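Hypothetical protein (Bacteroides caccae, PDB 4M8R) is of unknown function but pairs an N-terminal Ig-like domain with a WD40-like beta-propeller, a fold that often serves as a binding platform. Local coordinates at residues Lys127-Ala132 and Trp144-His149; Tyr162-Leu167 and Ser418-Asn423. One frame throughout, in Å; residues are numbered along the deposited sequence.

Contact 1 (Lys127-Ala132 and Trp144-His149); sequences KTIERA and WDMSAH
Ile129 and Trp144 hold two neighbouring strands in antiparallel register, the touching parts of segments 127-132 and 144-149 running 168° apart. They form a hydrogen-bonded pair, with Ile129 N donating to Trp144 O at 2.9 Å. The return bond, from Trp144 N to Ile129 O, is also 2.9 Å long. Next to it, Thr128 and Asp145 make a non-hydrogen-bonded pair, where Thr128 CA approaches Trp144 O to 3.2 Å in a CA-H...O contact. At the Lys127 end the ladder closes with Met146 N donating to Lys127 O at 2.9 Å. On the other side of this strand, toward strand 118-123, Lys127, in a left-handed backbone conformation, and Thr128 together face Asn123 in a G1 beta bulge.

This hairpin is the outer half of a four-stranded blade of the WD40-like propeller, strand 143-145 lying at its edge and strand 118-123 flanking 128-133 on the other side. The side chains of Ile129 and Trp144 point to one face, their CB atoms 4.2 Å apart. The indole stands alongside the strand, its edge turned to the backbone; CE3 comes to 3.6 Å from Ile129 O in the plane of the ring, and NE1 is bonded to Phe181 O. On the same face Met146, a selenomethionine, crosses Ile129 at about a right angle, with SE 3.5 Å from Ile129 CD1. Its chain bends about the CG-SE bond (chi3 63°), carrying CE toward the aliphatic part of Lys127, whose NZ forms a salt bridge with Glu124. At the end of the strand, Asp145 forms an Asx turn: OD1 accepts Ser147 N from above the carboxylate plane, while Ser147 OG meets OD2 on its syn side at 2.9 Å.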
# COMPACT_ATOMS: atom_id res chain seq x y z
N LYS A 127 26.74 32.00 10.40
CA LYS A 127 25.73 31.88 9.35
C LYS A 127 25.87 30.55 8.61
O LYS A 127 26.21 30.50 7.42
CB LYS A 127 25.78 33.07 8.37
CG LYS A 127 25.55 34.42 9.02
CD LYS A 127 24.16 34.53 9.63
CE LYS A 127 23.89 35.93 10.18
NZ LYS A 127 22.55 36.03 10.82
N THR A 128 25.63 29.47 9.35
CA THR A 128 25.77 28.11 8.84
C THR A 128 24.73 27.17 9.44
O THR A 128 24.29 27.36 10.58
CB THR A 128 27.16 27.53 9.18
OG1 THR A 128 27.41 27.67 10.58
CG2 THR A 128 28.26 28.23 8.41
N ILE A 129 24.35 26.16 8.67
CA ILE A 129 23.58 25.03 9.18
C ILE A 129 24.60 23.98 9.62
O ILE A 129 25.47 23.61 8.84
CB ILE A 129 22.70 24.39 8.09
CG1 ILE A 129 21.79 25.43 7.44
CG2 ILE A 129 21.88 23.24 8.67
CD1 ILE A 129 20.81 26.06 8.40
N GLU A 130 24.49 23.52 10.86
CA GLU A 130 25.43 22.55 11.41
C GLU A 130 24.71 21.26 11.78
O GLU A 130 23.63 21.30 12.36
CB GLU A 130 26.11 23.11 12.67
CG GLU A 130 27.15 24.18 12.40
CD GLU A 130 27.84 24.68 13.66
OE1 GLU A 130 27.43 24.30 14.78
OE2 GLU A 130 28.81 25.46 13.52
N ARG A 131 25.32 20.12 11.45
CA ARG A 131 24.79 18.84 11.91
C ARG A 131 25.17 18.64 13.37
O ARG A 131 26.34 18.46 13.68
CB ARG A 131 25.33 17.68 11.08
CG ARG A 131 24.73 16.34 11.46
CD ARG A 131 25.16 15.26 10.48
NE ARG A 131 26.60 15.03 10.57
CZ ARG A 131 27.37 14.64 9.56
NH1 ARG A 131 26.86 14.43 8.35
NH2 ARG A 131 28.67 14.46 9.77
N ALA A 132 24.19 18.68 14.26
CA ALA A 132 24.43 18.62 15.70
C ALA A 132 24.44 17.19 16.22
O ALA A 132 25.15 16.89 17.18
CB ALA A 132 23.38 19.44 16.44
N TRP A 144 26.94 23.54 6.37
CA TRP A 144 26.47 24.14 5.11
C TRP A 144 26.42 25.66 5.25
O TRP A 144 25.95 26.19 6.26
CB TRP A 144 25.08 23.62 4.74
CG TRP A 144 25.06 22.20 4.30
CD1 TRP A 144 25.04 21.74 3.02
CD2 TRP A 144 25.04 21.04 5.14
NE1 TRP A 144 25.00 20.36 3.00
CE2 TRP A 144 25.00 19.91 4.30
CE3 TRP A 144 25.05 20.85 6.53
CZ2 TRP A 144 24.98 18.61 4.79
CZ3 TRP A 144 25.03 19.55 7.02
CH2 TRP A 144 24.99 18.45 6.15
N ASP A 145 26.90 26.35 4.22
CA ASP A 145 27.00 27.81 4.24
C ASP A 145 25.62 28.42 4.01
O ASP A 145 24.94 28.09 3.05
CB ASP A 145 27.99 28.28 3.17
CG ASP A 145 28.09 29.79 3.09
OD1 ASP A 145 27.83 30.49 4.09
OD2 ASP A 145 28.46 30.28 2.00
N MSE A 146 25.23 29.33 4.90
CA MSE A 146 23.89 29.91 4.89
C MSE A 146 23.93 31.37 4.54
O MSE A 146 22.97 32.10 4.80
CB MSE A 146 23.32 29.72 6.29
CG MSE A 146 21.81 29.51 6.28
SE MSE A 146 21.10 29.55 8.13
CE MSE A 146 21.55 31.40 8.63
N SER A 147 25.03 31.83 3.94
CA SER A 147 25.27 33.26 3.74
C SER A 147 24.48 33.89 2.59
O SER A 147 24.34 35.10 2.52
CB SER A 147 26.77 33.53 3.56
OG SER A 147 27.27 32.86 2.42
N ALA A 148 23.99 33.06 1.67
CA ALA A 148 23.11 33.54 0.60
C ALA A 148 21.75 33.97 1.18
O ALA A 148 21.12 34.89 0.66
CB ALA A 148 22.92 32.46 -0.46
N HIS A 149 21.30 33.30 2.24
CA HIS A 149 20.08 33.68 2.96
C HIS A 149 20.35 33.64 4.46
O HIS A 149 19.87 32.75 5.16
CB HIS A 149 18.92 32.75 2.58
CG HIS A 149 18.53 32.84 1.14
ND1 HIS A 149 17.94 33.96 0.59
CD2 HIS A 149 18.65 31.95 0.13
CE1 HIS A 149 17.71 33.75 -0.70
NE2 HIS A 149 18.14 32.54 -1.00

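Contact 2 (Tyr162-Leu167 and Ser418-Asn423); sequences YGLCGL and SVVWAN
Tyr162 and Asn423 bring the C-terminus of the chain against the next blade of the beta-propeller. Strand 419-422 pairs with strand 118-123, so one blade is built from both ends of the propeller sequence, the closure often called molecular velcro. Segment 162-167 belongs to the neighbouring blade, and 250 residues lie between it and 418-423 along the chain. The touching parts run roughly antiparallel, 155° apart, yet they lie in different sheets.

The polar part of the contact gathers at the terminal carboxylate. Tyr162 N donates to Asn423 O over 2.9 Å, a bent bond in which the donor stands well to the side of the carbonyl, with a C=O...donor angle of 104°. The same oxygen also accepts from Asn157 ND2, so two donors grip it and help fix the rotation of the carboxylate. The second oxygen, OXT, lies beside the tyrosine side chain, 3.9 Å from CB, and near the plane of the ring at its edge, 4.1 Å from CD1. Away from this meeting, the Asn423 amide is held at both ends, OD1 by Lys160 N and ND2 by Lys115 O, which ties the last residue to the loops around it.

The apolar part is carried by Leu164 and by two residues that alternate along strand 419-422, Val420 and Ala422, both pointing toward the other blade. A single methyl of Leu164, CD2, serves both: it rests 3.8 Å from Ala422 CB, while Leu164 and Val420 reach toward each other tip to tip. Val420 has CG1 between its backbone N and carbonyl carbon (chi1 52°), and this branch makes the closer approach, CG1 lying 3.8 Å from Leu164 CD2 against 4.2 Å for CG2.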
# COMPACT_ATOMS: atom_id res chain seq x y z
N TYR A 162 15.99 15.29 2.16
CA TYR A 162 17.41 15.54 2.47
C TYR A 162 17.78 16.99 2.23
O TYR A 162 18.68 17.31 1.45
CB TYR A 162 18.35 14.57 1.71
CG TYR A 162 19.74 14.48 2.32
CD1 TYR A 162 19.91 14.05 3.64
CD2 TYR A 162 20.87 14.78 1.58
CE1 TYR A 162 21.17 13.95 4.20
CE2 TYR A 162 22.14 14.68 2.14
CZ TYR A 162 22.29 14.27 3.45
OH TYR A 162 23.54 14.17 4.01
N GLY A 163 17.05 17.87 2.91
CA GLY A 163 17.31 19.29 2.90
C GLY A 163 16.32 20.00 3.80
O GLY A 163 15.46 19.35 4.41
N LEU A 164 16.42 21.32 3.88
CA LEU A 164 15.61 22.11 4.80
C LEU A 164 14.80 23.17 4.10
O LEU A 164 15.30 23.85 3.20
CB LEU A 164 16.49 22.78 5.85
CG LEU A 164 17.35 21.85 6.70
CD1 LEU A 164 18.32 22.66 7.55
CD2 LEU A 164 16.49 20.96 7.57
N CYS A 165 13.54 23.30 4.51
CA CYS A 165 12.68 24.37 4.04
C CYS A 165 12.61 25.46 5.11
O CYS A 165 12.71 25.16 6.30
CB CYS A 165 11.27 23.84 3.75
SG CYS A 165 11.22 22.60 2.43
N GLY A 166 12.46 26.70 4.69
CA GLY A 166 12.32 27.83 5.61
C GLY A 166 12.02 29.11 4.87
O GLY A 166 11.91 29.11 3.64
N LEU A 167 11.88 30.21 5.60
CA LEU A 167 11.57 31.50 5.02
C LEU A 167 12.79 32.41 4.99
O LEU A 167 13.59 32.40 5.93
CB LEU A 167 10.46 32.18 5.81
CG LEU A 167 9.15 31.40 5.93
CD1 LEU A 167 8.18 32.16 6.82
CD2 LEU A 167 8.55 31.14 4.56
N SER A 418 17.61 27.58 17.06
CA SER A 418 16.73 26.69 16.31
C SER A 418 17.46 25.41 15.97
O SER A 418 18.59 25.44 15.48
CB SER A 418 16.27 27.38 15.03
OG SER A 418 15.68 28.63 15.31
N VAL A 419 16.81 24.29 16.24
CA VAL A 419 17.27 22.99 15.75
C VAL A 419 16.12 22.29 15.04
O VAL A 419 14.96 22.56 15.32
CB VAL A 419 17.81 22.08 16.87
CG1 VAL A 419 19.10 22.67 17.44
CG2 VAL A 419 16.77 21.87 17.97
N VAL A 420 16.46 21.40 14.12
CA VAL A 420 15.47 20.71 13.31
C VAL A 420 15.90 19.29 13.02
O VAL A 420 17.05 19.04 12.66
CB VAL A 420 15.20 21.48 11.99
CG1 VAL A 420 16.50 21.77 11.25
CG2 VAL A 420 14.24 20.71 11.10
N TRP A 421 14.98 18.34 13.19
CA TRP A 421 15.19 16.97 12.74
C TRP A 421 14.96 16.89 11.23
O TRP A 421 14.02 17.51 10.72
CB TRP A 421 14.22 16.02 13.45
CG TRP A 421 14.63 15.60 14.83
CD1 TRP A 421 14.00 15.92 16.00
CD2 TRP A 421 15.74 14.78 15.18
NE1 TRP A 421 14.65 15.34 17.05
CE2 TRP A 421 15.73 14.63 16.59
CE3 TRP A 421 16.75 14.14 14.45
CZ2 TRP A 421 16.68 13.88 17.28
CZ3 TRP A 421 17.70 13.39 15.14
CH2 TRP A 421 17.66 13.27 16.54
N ALA A 422 15.79 16.14 10.53
CA ALA A 422 15.64 16.02 9.08
C ALA A 422 16.23 14.75 8.51
O ALA A 422 17.21 14.21 9.03
CB ALA A 422 16.27 17.22 8.39
N ASN A 423 15.60 14.27 7.44
CA ASN A 423 16.19 13.28 6.55
C ASN A 423 15.75 13.57 5.11
O ASN A 423 15.14 14.62 4.85
CB ASN A 423 15.83 11.85 6.96
CG ASN A 423 14.38 11.50 6.69
OD1 ASN A 423 13.55 12.37 6.44
ND2 ASN A 423 14.08 10.21 6.72
OXT ASN A 423 16.00 12.78 4.19

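How the contacts relate
Both contacts involve the blade made of strands 143-145, 128-133, 118-123 and 419-422, but at opposite edges of it. Contact 1 works within the sheet, at the edge bearing strand 143-145, and is partly buried; contact 2 starts from the other edge strand, 419-422, and is buried near the middle of the chain. Repeated backbone hydrogen bonds dominate the first, whereas the second joins separate sheets through side-chain packing and a terminal carboxylate. Their centres lie about 11 Å apart, and Leu164 joins them: while one of its methyls faces the C-terminal strand, the other, CD1, packs 3.8 Å from Ile129 CG2 of the hairpin.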